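Local coordinates for protein uncharacterized conserved (Bdellovibrio bacteriovorus, PDB 7O21) that probably acts as a peptidoglycan LD-carboxypeptidase of the YkuD family, editing the cell wall in a way that generates cell curvature, at residues A[119-124]-A[293-298]; A[195-200]-A[288-293]; A[221-224]-A[230-233]; A[252-255]-A[260-263]. All blocks are in the same frame, centred on the assembly; numbering follows the deposited sequence. Where two conformers were deposited one is given.

In the fold
Contacts 2, 3 and 4 lie in the Cds6 C-terminal NTF2-like region, while contact 1 joins it to the L,D-transpeptidase catalytic region. Strand 290-300 serves contacts 1 and 2, whose centres are about 16 Å apart and which share Ile293. Contact 4 belongs to hairpin 246-257/260-270 of the same antiparallel sheet, its centre about 11 Å from that of contact 2 and about 12 Å from that of contact 1. Contact 3 sits further out, centre to centre about 13 Å from contact 1 and about 20 Å from contact 4. Along the chain, contacts 3 and 4 follow one another inside the loop closed by contact 2, itself nested within that of contact 1. One sheet therefore carries helix 184-206 and also meets the catalytic region.

Contact 1: residues A[119-124]-A[293-298]; sequences PNLFDK and IIREEW
Leu121 and Arg295 are the nearest CA pair, 7.8 Å apart, where the first turn of helix 121-126 meets strand 290-300, so side chains, and a water on the Leu121 carbonyl, span the gap. In the strand, Ile294 and Arg295 both face Tyr283, a classic beta bulge. At the helix start Asn120 and Asp123 form a capping box: Asp123 N donates to Asn120 OD1 (3.0 Å) and Asn120 N to Asp123 OD2 (3.0 Å). Leu121 reaches across with CD1, which rests on Arg295 CB at 3.9 Å. The side chains of Leu121 and Glu297 come from opposite directions, so the same methyl meets the carboxylate, less certainly because Glu297 has two conformers; its OE1 bonds to Tyr283 OH. Ile294 sends CD1 obliquely to the Phe122 ring, 4.0 Å from CD1 of that ring, the two side chains crossing at about a right angle. Arg295 bends at chi2 (-79°), and its NH2 donates to Ile294 O at 2.8 Å, nearly in the guanidinium plane. Its NE donates to a water at 2.9 Å, and that water donates to Leu121 O at 2.9 Å. Here the two domains meet through largely apolar contacts and one water bridge, with no direct hydrogen bond between the segments.

Contact 2: residues A[195-200]-A[288-293]; sequences SRFVES and GDTYKI
Thr290, the first residue of strand 290-300, meets Phe197 of helix 184-206 through its hydroxyl: OG1 lies 3.6 Å from Phe197 CE1 and 3.8 Å from Phe197 CD1. The approach is oblique to the ring, and the two side chains cross at about a right angle. With chi1 at -176°, OG1 swings opposite the backbone N, which takes it to the helix side of the strand. The backbones themselves stay apart, the CA atoms of Phe197 and Thr290 being 8.4 Å from each other, so the aromatic side chain spans the gap.

Tyr291 comes next and supplies both a backbone and a side-chain contact. Its carbonyl O sits at the edge of the Phe197 ring, close to the ring plane, 3.6 Å from Phe197 CE1 and equally 3.6 Å from Phe197 CZ. From the side chain, CB packs against Phe197 CZ at 3.7 Å, while the phenol ring leads away from Phe197, touching Leu261 and Leu194, to a hydrogen bond between its OH and Lys286 NZ. Further along, the end of the Ile293 side chain comes nearer the helix and packs on Trp201. Phe197 also makes an edge-to-face pair with Phe216 and touches Leu261, which places it between helix and sheet of the NTF2-like domain.

The Tyr291 carbonyl thus meets the C-H rim of the Phe197 ring, consistent with a weak electrostatic attraction added to apolar packing; the Thr290 hydroxyl stands close but oblique, with no hydrogen bond between the two segments.

Contact 3: residues A[221-224]-A[230-233]; sequences FKAP and SWMS
Phe221 and Trp231 use the same first torsion, chi1 171° for the one and -178° for the other, each placing CG opposite its own backbone N and carrying its ring into the space between the weakly bonded strand 221-223 and helix 228-241. The result is a T-shaped (edge-to-face) aromatic pair within the NTF2-like domain, where the strand, a short hairpin partner and the helix follow one another closely in the chain. The evidence is geometric: the centroid of the Phe221 ring lies 4.6 Å from that of the five-membered ring of Trp231, and the planes stand at 59°, so the T is a tilted one.

Phe221 supplies the edge. Its CE2 comes over one face of the indole, 3.4 Å from Trp231 CD2 and 3.5 Å from Trp231 CE3, and its CZ stands above the centre of the indole system. The touch thus falls near the bond shared by the two indole rings. Ala223, also turned toward the helix, adds its methyl: CB is 3.8 Å from Trp231 CZ3, oblique to the ring. The intervening Lys222 points away, in keeping with the alternation of an extended segment.

Other groups complete the setting of the indole. Phe226 forms a further edge-to-face pair with it, Lys235 makes a cation-pi contact, and Tyr217 meets the rings of both Phe221 and Trp231. The indole nitrogen is satisfied too, Trp231 NE1 being hydrogen-bonded to Tyr213 OH, which would help hold the rotation of the ring. In the plane of that ring, at its edge, lies the sulfur SD of Met232.

Contact 4: residues A[252-255]-A[260-263]; sequences PYIV and QLLV
Val255 O is approached by several groups of strand 260-270: Leu262 N donates to it at 2.9 Å with an N-H...O angle of 170°, the CA-H of Leu261 adds a contact at 3.4 Å, and Leu261 CD1 lies 3.6 Å away. The return bond, Val255 N to Leu262 O, measures 3.0 Å and is as straight, at 172°. Both donors arrive nearly along the C=O axis. These two bonds define Val255 and Leu262 as an antiparallel hydrogen-bonded pair; Ile254 and Val263, one step on, are a non-hydrogen-bonded pair whose CA atoms come to 4.7 Å. CA-H...O contacts flank this pair, among them Val263 CA to Tyr253 O at 3.3 Å.

On the face bearing Ile254 and Val263, Ile254 CG2 lies 4.0 Å from Leu261 CD1, the two side chains running side by side, and Val263 CG1 touches Pro252 CB at 3.7 Å. Leu194 and Val198 of helix 184-206 cover this side. Val255, on the other face, packs on Ile92 of the catalytic region. Strands whose N-to-C directions differ by 174°, almost exactly antiparallel, and joined by a tight turn, make this a beta hairpin of the curved antiparallel sheet that cradles a helix in NTF2-like folds.

Contact 1: residues A[119-124]-A[293-298]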
# COMPACT_ATOMS: atom_id res chain seq x y z
N PRO A 119 1.98 7.25 -5.67
CA PRO A 119 2.89 6.96 -6.78
C PRO A 119 3.06 5.45 -6.98
O PRO A 119 3.19 4.70 -6.00
CB PRO A 119 4.21 7.58 -6.29
CG PRO A 119 4.14 7.43 -4.79
CD PRO A 119 2.69 7.67 -4.45
N ASN A 120 3.03 5.00 -8.24
CA ASN A 120 3.19 3.58 -8.53
C ASN A 120 4.68 3.23 -8.62
O ASN A 120 5.56 4.06 -8.36
CB ASN A 120 2.40 3.17 -9.77
CG ASN A 120 2.96 3.73 -11.06
OD1 ASN A 120 4.12 4.17 -11.14
ND2 ASN A 120 2.15 3.72 -12.10
N LEU A 121 4.98 2.00 -9.00
CA LEU A 121 6.38 1.56 -8.99
C LEU A 121 7.22 2.30 -10.02
O LEU A 121 8.42 2.52 -9.78
CB LEU A 121 6.46 0.05 -9.21
CG LEU A 121 6.09 -0.86 -8.02
CD1 LEU A 121 6.34 -2.33 -8.37
CD2 LEU A 121 6.84 -0.47 -6.74
N PHE A 122 6.65 2.67 -11.17
CA PHE A 122 7.37 3.51 -12.11
C PHE A 122 7.73 4.84 -11.46
O PHE A 122 8.86 5.34 -11.60
CB PHE A 122 6.53 3.79 -13.36
CG PHE A 122 6.30 2.58 -14.23
CD1 PHE A 122 7.34 1.93 -14.87
CD2 PHE A 122 5.00 2.13 -14.46
CE1 PHE A 122 7.09 0.83 -15.69
CE2 PHE A 122 4.75 1.03 -15.28
CZ PHE A 122 5.80 0.39 -15.90
N ASP A 123 6.75 5.46 -10.78
CA ASP A 123 6.97 6.77 -10.17
C ASP A 123 8.02 6.69 -9.07
O ASP A 123 8.85 7.58 -8.95
CB ASP A 123 5.66 7.29 -9.58
CG ASP A 123 4.58 7.45 -10.61
OD1 ASP A 123 4.90 7.88 -11.73
OD2 ASP A 123 3.41 7.16 -10.27
N LYS A 124 7.98 5.63 -8.27
CA LYS A 124 8.97 5.46 -7.21
C LYS A 124 10.38 5.30 -7.77
O LYS A 124 11.34 5.78 -7.16
CB LYS A 124 8.58 4.28 -6.33
CG LYS A 124 7.37 4.55 -5.44
CD LYS A 124 6.99 3.32 -4.66
CE LYS A 124 5.79 3.58 -3.77
NZ LYS A 124 5.33 2.31 -3.15
N ILE A 293 12.10 -5.81 -18.30
CA ILE A 293 11.36 -5.84 -17.04
C ILE A 293 12.19 -5.23 -15.92
O ILE A 293 13.35 -5.62 -15.70
CB ILE A 293 10.95 -7.28 -16.72
CG1 ILE A 293 10.01 -7.85 -17.80
CG2 ILE A 293 10.31 -7.37 -15.36
CD1 ILE A 293 9.79 -9.36 -17.68
N ILE A 294 11.63 -4.24 -15.23
CA ILE A 294 12.26 -3.59 -14.10
C ILE A 294 11.69 -4.05 -12.76
O ILE A 294 12.35 -3.93 -11.73
CB ILE A 294 12.20 -2.05 -14.22
CG1 ILE A 294 10.76 -1.57 -14.33
CG2 ILE A 294 13.03 -1.61 -15.41
CD1 ILE A 294 10.60 -0.11 -13.93
N ARG A 295 10.45 -4.52 -12.75
CA ARG A 295 9.82 -4.99 -11.51
C ARG A 295 8.83 -6.08 -11.89
O ARG A 295 8.23 -6.05 -12.96
CB ARG A 295 9.04 -3.87 -10.80
CG ARG A 295 9.78 -2.54 -10.57
CD ARG A 295 10.73 -2.63 -9.37
NE ARG A 295 11.37 -1.34 -9.06
CZ ARG A 295 12.55 -0.95 -9.52
NH1 ARG A 295 13.03 0.23 -9.16
NH2 ARG A 295 13.26 -1.72 -10.34
N GLU A 296 8.69 -7.08 -11.01
CA GLU A 296 7.74 -8.17 -11.25
C GLU A 296 7.14 -8.55 -9.90
O GLU A 296 7.88 -8.89 -8.97
CB GLU A 296 8.46 -9.36 -11.89
CG GLU A 296 7.54 -10.54 -12.23
CD GLU A 296 8.21 -11.58 -13.10
OE1 GLU A 296 9.23 -11.24 -13.73
OE2 GLU A 296 7.73 -12.73 -13.17
N GLU A 297 5.81 -8.48 -9.80
CA GLU A 297 5.10 -8.72 -8.55
C GLU A 297 4.19 -9.94 -8.69
O GLU A 297 3.70 -10.26 -9.77
CB GLU A 297 4.23 -7.52 -8.17
CG GLU A 297 5.01 -6.23 -7.89
CD GLU A 297 4.10 -5.06 -7.54
OE1 GLU A 297 3.04 -4.87 -8.18
OE2 GLU A 297 4.45 -4.30 -6.60
N TRP A 298 3.98 -10.62 -7.56
CA TRP A 298 3.07 -11.76 -7.51
C TRP A 298 2.33 -11.70 -6.19
O TRP A 298 2.94 -11.48 -5.13
CB TRP A 298 3.85 -13.09 -7.63
CG TRP A 298 2.98 -14.35 -7.67
CD1 TRP A 298 2.53 -15.00 -8.78
CD2 TRP A 298 2.53 -15.12 -6.54
NE1 TRP A 298 1.80 -16.11 -8.41
CE2 TRP A 298 1.78 -16.20 -7.04
CE3 TRP A 298 2.67 -14.98 -5.15
CZ2 TRP A 298 1.18 -17.15 -6.21
CZ3 TRP A 298 2.07 -15.92 -4.33
CH2 TRP A 298 1.34 -16.99 -4.86
O HOH W 1 10.11 1.08 -7.96

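Contact 2: residues A[195-200]-A[288-293]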
# COMPACT_ATOMS: atom_id res chain seq x y z
N SER A 195 1.44 -8.82 -27.32
CA SER A 195 1.08 -10.19 -26.95
C SER A 195 2.20 -11.16 -27.28
O SER A 195 2.48 -12.08 -26.51
CB SER A 195 -0.20 -10.63 -27.66
OG SER A 195 -1.32 -9.89 -27.20
N ARG A 196 2.86 -10.96 -28.42
CA ARG A 196 3.97 -11.84 -28.79
C ARG A 196 5.16 -11.65 -27.85
O ARG A 196 5.84 -12.62 -27.53
CB ARG A 196 4.36 -11.61 -30.25
CG ARG A 196 3.36 -12.17 -31.24
CD ARG A 196 3.93 -12.21 -32.65
NE ARG A 196 4.56 -10.95 -33.02
CZ ARG A 196 3.93 -9.94 -33.62
NH1 ARG A 196 2.64 -10.04 -33.91
NH2 ARG A 196 4.59 -8.83 -33.92
N PHE A 197 5.42 -10.42 -27.42
CA PHE A 197 6.46 -10.18 -26.42
C PHE A 197 6.17 -10.95 -25.13
O PHE A 197 7.02 -11.70 -24.63
CB PHE A 197 6.60 -8.68 -26.14
CG PHE A 197 7.55 -8.34 -25.00
CD1 PHE A 197 8.92 -8.18 -25.22
CD2 PHE A 197 7.07 -8.17 -23.72
CE1 PHE A 197 9.77 -7.86 -24.17
CE2 PHE A 197 7.92 -7.85 -22.67
CZ PHE A 197 9.28 -7.70 -22.91
N VAL A 198 4.94 -10.82 -24.62
CA VAL A 198 4.57 -11.54 -23.40
C VAL A 198 4.69 -13.05 -23.61
O VAL A 198 5.15 -13.78 -22.72
CB VAL A 198 3.16 -11.14 -22.95
CG1 VAL A 198 2.72 -12.01 -21.77
CG2 VAL A 198 3.11 -9.67 -22.58
N GLU A 199 4.25 -13.55 -24.77
CA GLU A 199 4.30 -14.99 -25.00
C GLU A 199 5.74 -15.48 -25.10
O GLU A 199 6.06 -16.59 -24.65
CB GLU A 199 3.49 -15.36 -26.24
CG GLU A 199 3.71 -16.78 -26.74
CD GLU A 199 3.19 -17.84 -25.78
OE1 GLU A 199 2.46 -17.50 -24.83
OE2 GLU A 199 3.51 -19.03 -26.01
N SER A 200 6.61 -14.68 -25.71
CA SER A 200 8.02 -15.03 -25.78
C SER A 200 8.63 -15.16 -24.39
O SER A 200 9.41 -16.08 -24.12
CB SER A 200 8.76 -14.00 -26.63
OG SER A 200 10.10 -14.41 -26.90
N GLY A 288 15.75 0.14 -26.49
CA GLY A 288 15.91 0.06 -27.94
C GLY A 288 14.56 -0.15 -28.59
O GLY A 288 13.63 0.64 -28.42
N ASP A 289 14.42 -1.25 -29.35
CA ASP A 289 13.18 -1.58 -30.02
C ASP A 289 12.33 -2.60 -29.26
O ASP A 289 11.37 -3.13 -29.81
CB ASP A 289 13.44 -2.05 -31.46
CG ASP A 289 14.02 -3.46 -31.53
OD1 ASP A 289 14.33 -4.05 -30.47
OD2 ASP A 289 14.19 -3.97 -32.66
N THR A 290 12.67 -2.86 -28.00
CA THR A 290 11.91 -3.83 -27.22
C THR A 290 11.71 -3.29 -25.80
O THR A 290 11.72 -2.07 -25.61
CB THR A 290 12.61 -5.19 -27.27
OG1 THR A 290 11.82 -6.17 -26.59
CG2 THR A 290 14.00 -5.12 -26.65
N TYR A 291 11.58 -4.19 -24.82
CA TYR A 291 11.28 -3.81 -23.44
C TYR A 291 12.10 -4.68 -22.49
O TYR A 291 12.40 -5.83 -22.80
CB TYR A 291 9.78 -4.00 -23.12
CG TYR A 291 8.94 -2.98 -23.82
CD1 TYR A 291 8.47 -3.21 -25.11
CD2 TYR A 291 8.66 -1.75 -23.22
CE1 TYR A 291 7.73 -2.26 -25.77
CE2 TYR A 291 7.92 -0.80 -23.89
CZ TYR A 291 7.46 -1.07 -25.16
OH TYR A 291 6.72 -0.11 -25.82
N LYS A 292 12.45 -4.10 -21.35
CA LYS A 292 13.10 -4.85 -20.28
C LYS A 292 12.33 -4.69 -18.97
O LYS A 292 11.98 -3.56 -18.59
CB LYS A 292 14.57 -4.47 -20.10
CG LYS A 292 15.39 -4.79 -21.34
CD LYS A 292 16.81 -5.20 -21.01
CE LYS A 292 17.54 -5.63 -22.26
NZ LYS A 292 18.01 -7.04 -22.17
N ILE A 293 12.10 -5.81 -18.30
CA ILE A 293 11.36 -5.84 -17.04
C ILE A 293 12.19 -5.23 -15.92
O ILE A 293 13.35 -5.62 -15.70
CB ILE A 293 10.95 -7.28 -16.72
CG1 ILE A 293 10.01 -7.85 -17.80
CG2 ILE A 293 10.31 -7.37 -15.36
CD1 ILE A 293 9.79 -9.36 -17.68

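Contact 3: residues A[221-224]-A[230-233]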
# COMPACT_ATOMS: atom_id res chain seq x y z
N PHE A 221 16.72 -4.61 -12.20
CA PHE A 221 15.48 -5.25 -11.77
C PHE A 221 15.43 -5.38 -10.25
O PHE A 221 16.45 -5.63 -9.59
CB PHE A 221 15.43 -6.66 -12.38
CG PHE A 221 14.33 -7.52 -11.84
CD1 PHE A 221 13.06 -7.46 -12.39
CD2 PHE A 221 14.56 -8.41 -10.80
CE1 PHE A 221 12.04 -8.24 -11.91
CE2 PHE A 221 13.54 -9.21 -10.31
CZ PHE A 221 12.28 -9.13 -10.86
N LYS A 222 14.23 -5.22 -9.70
CA LYS A 222 14.00 -5.50 -8.30
C LYS A 222 12.62 -6.12 -8.15
O LYS A 222 11.70 -5.84 -8.94
CB LYS A 222 14.06 -4.22 -7.46
CG LYS A 222 15.45 -3.62 -7.35
CD LYS A 222 15.40 -2.21 -6.77
CE LYS A 222 16.75 -1.54 -6.90
NZ LYS A 222 17.85 -2.49 -6.59
N ALA A 223 12.49 -6.98 -7.15
CA ALA A 223 11.21 -7.48 -6.68
C ALA A 223 11.36 -7.66 -5.18
O ALA A 223 12.49 -7.62 -4.68
CB ALA A 223 10.86 -8.81 -7.35
N PRO A 224 10.27 -7.78 -4.43
CA PRO A 224 10.43 -7.97 -2.98
C PRO A 224 11.35 -9.14 -2.67
O PRO A 224 11.04 -10.28 -3.01
CB PRO A 224 8.99 -8.21 -2.49
CG PRO A 224 8.13 -7.50 -3.52
CD PRO A 224 8.85 -7.72 -4.83
N SER A 230 20.05 -12.23 -7.63
CA SER A 230 19.43 -13.24 -6.78
C SER A 230 18.15 -13.79 -7.41
O SER A 230 17.78 -14.94 -7.15
CB SER A 230 19.21 -12.71 -5.35
OG SER A 230 18.30 -11.62 -5.32
N TRP A 231 17.48 -13.00 -8.24
CA TRP A 231 16.34 -13.51 -9.00
C TRP A 231 16.79 -14.59 -9.98
O TRP A 231 16.22 -15.69 -10.02
CB TRP A 231 15.69 -12.35 -9.75
CG TRP A 231 14.45 -12.67 -10.56
CD1 TRP A 231 14.39 -13.04 -11.88
CD2 TRP A 231 13.10 -12.60 -10.10
NE1 TRP A 231 13.07 -13.22 -12.26
CE2 TRP A 231 12.27 -12.94 -11.18
CE3 TRP A 231 12.51 -12.27 -8.87
CZ2 TRP A 231 10.88 -12.99 -11.07
CZ3 TRP A 231 11.14 -12.29 -8.77
CH2 TRP A 231 10.34 -12.65 -9.86
N MET A 232 17.82 -14.29 -10.76
CA MET A 232 18.32 -15.27 -11.72
C MET A 232 18.89 -16.51 -11.02
O MET A 232 18.68 -17.64 -11.48
CB MET A 232 19.34 -14.63 -12.67
CG MET A 232 18.75 -13.53 -13.56
SD MET A 232 17.25 -14.06 -14.40
CE MET A 232 16.70 -12.48 -15.05
N SER A 233 19.59 -16.32 -9.90
CA SER A 233 20.14 -17.47 -9.18
C SER A 233 19.02 -18.37 -8.68
O SER A 233 19.12 -19.60 -8.76
CB SER A 233 21.01 -17.01 -8.01
OG SER A 233 22.15 -16.30 -8.46

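Contact 4: residues A[252-255]-A[260-263]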
# COMPACT_ATOMS: atom_id res chain seq x y z
N PRO A 252 -4.12 -11.03 -20.58
CA PRO A 252 -3.69 -9.95 -19.68
C PRO A 252 -4.24 -8.58 -20.04
O PRO A 252 -4.66 -8.30 -21.16
CB PRO A 252 -2.17 -9.95 -19.88
CG PRO A 252 -2.01 -10.33 -21.31
CD PRO A 252 -3.06 -11.40 -21.54
N TYR A 253 -4.26 -7.71 -19.01
CA TYR A 253 -4.22 -6.27 -19.25
C TYR A 253 -2.88 -5.95 -19.89
O TYR A 253 -1.84 -6.46 -19.47
CB TYR A 253 -4.23 -5.46 -17.95
CG TYR A 253 -5.51 -5.30 -17.14
CD1 TYR A 253 -6.56 -4.48 -17.56
CD2 TYR A 253 -5.62 -5.89 -15.90
CE1 TYR A 253 -7.70 -4.32 -16.77
CE2 TYR A 253 -6.74 -5.74 -15.12
CZ TYR A 253 -7.76 -4.94 -15.54
OH TYR A 253 -8.88 -4.84 -14.73
N ILE A 254 -2.90 -5.08 -20.89
CA ILE A 254 -1.67 -4.58 -21.51
C ILE A 254 -1.85 -3.08 -21.73
O ILE A 254 -2.76 -2.67 -22.46
CB ILE A 254 -1.33 -5.26 -22.84
CG1 ILE A 254 -1.30 -6.78 -22.65
CG2 ILE A 254 0.02 -4.74 -23.37
CD1 ILE A 254 -1.09 -7.57 -23.96
N VAL A 255 -1.00 -2.28 -21.09
CA VAL A 255 -0.95 -0.84 -21.29
C VAL A 255 0.48 -0.46 -21.65
O VAL A 255 1.43 -0.85 -20.96
CB VAL A 255 -1.40 -0.08 -20.04
CG1 VAL A 255 -1.36 1.42 -20.28
CG2 VAL A 255 -2.81 -0.49 -19.67
N GLN A 260 6.75 3.25 -20.80
CA GLN A 260 6.29 2.25 -19.84
C GLN A 260 5.45 1.15 -20.50
O GLN A 260 4.70 1.40 -21.45
CB GLN A 260 5.42 2.92 -18.77
CG GLN A 260 6.20 3.85 -17.86
CD GLN A 260 5.31 4.65 -16.95
OE1 GLN A 260 4.08 4.48 -16.94
NE2 GLN A 260 5.91 5.55 -16.19
N LEU A 261 5.60 -0.07 -19.97
CA LEU A 261 4.76 -1.20 -20.32
C LEU A 261 4.31 -1.86 -19.03
O LEU A 261 5.13 -2.16 -18.16
CB LEU A 261 5.51 -2.23 -21.17
CG LEU A 261 4.80 -3.56 -21.48
CD1 LEU A 261 3.58 -3.34 -22.35
CD2 LEU A 261 5.75 -4.55 -22.14
N LEU A 262 2.99 -2.06 -18.89
CA LEU A 262 2.42 -2.73 -17.73
C LEU A 262 1.58 -3.89 -18.25
O LEU A 262 0.73 -3.70 -19.13
CB LEU A 262 1.54 -1.76 -16.93
CG LEU A 262 1.00 -2.14 -15.55
CD1 LEU A 262 -0.16 -3.13 -15.64
CD2 LEU A 262 2.06 -2.62 -14.61
N VAL A 263 1.84 -5.09 -17.73
CA VAL A 263 1.09 -6.29 -18.05
C VAL A 263 0.61 -6.90 -16.74
O VAL A 263 1.40 -7.06 -15.81
CB VAL A 263 1.96 -7.30 -18.83
CG1 VAL A 263 1.18 -8.56 -19.13
CG2 VAL A 263 2.44 -6.67 -20.14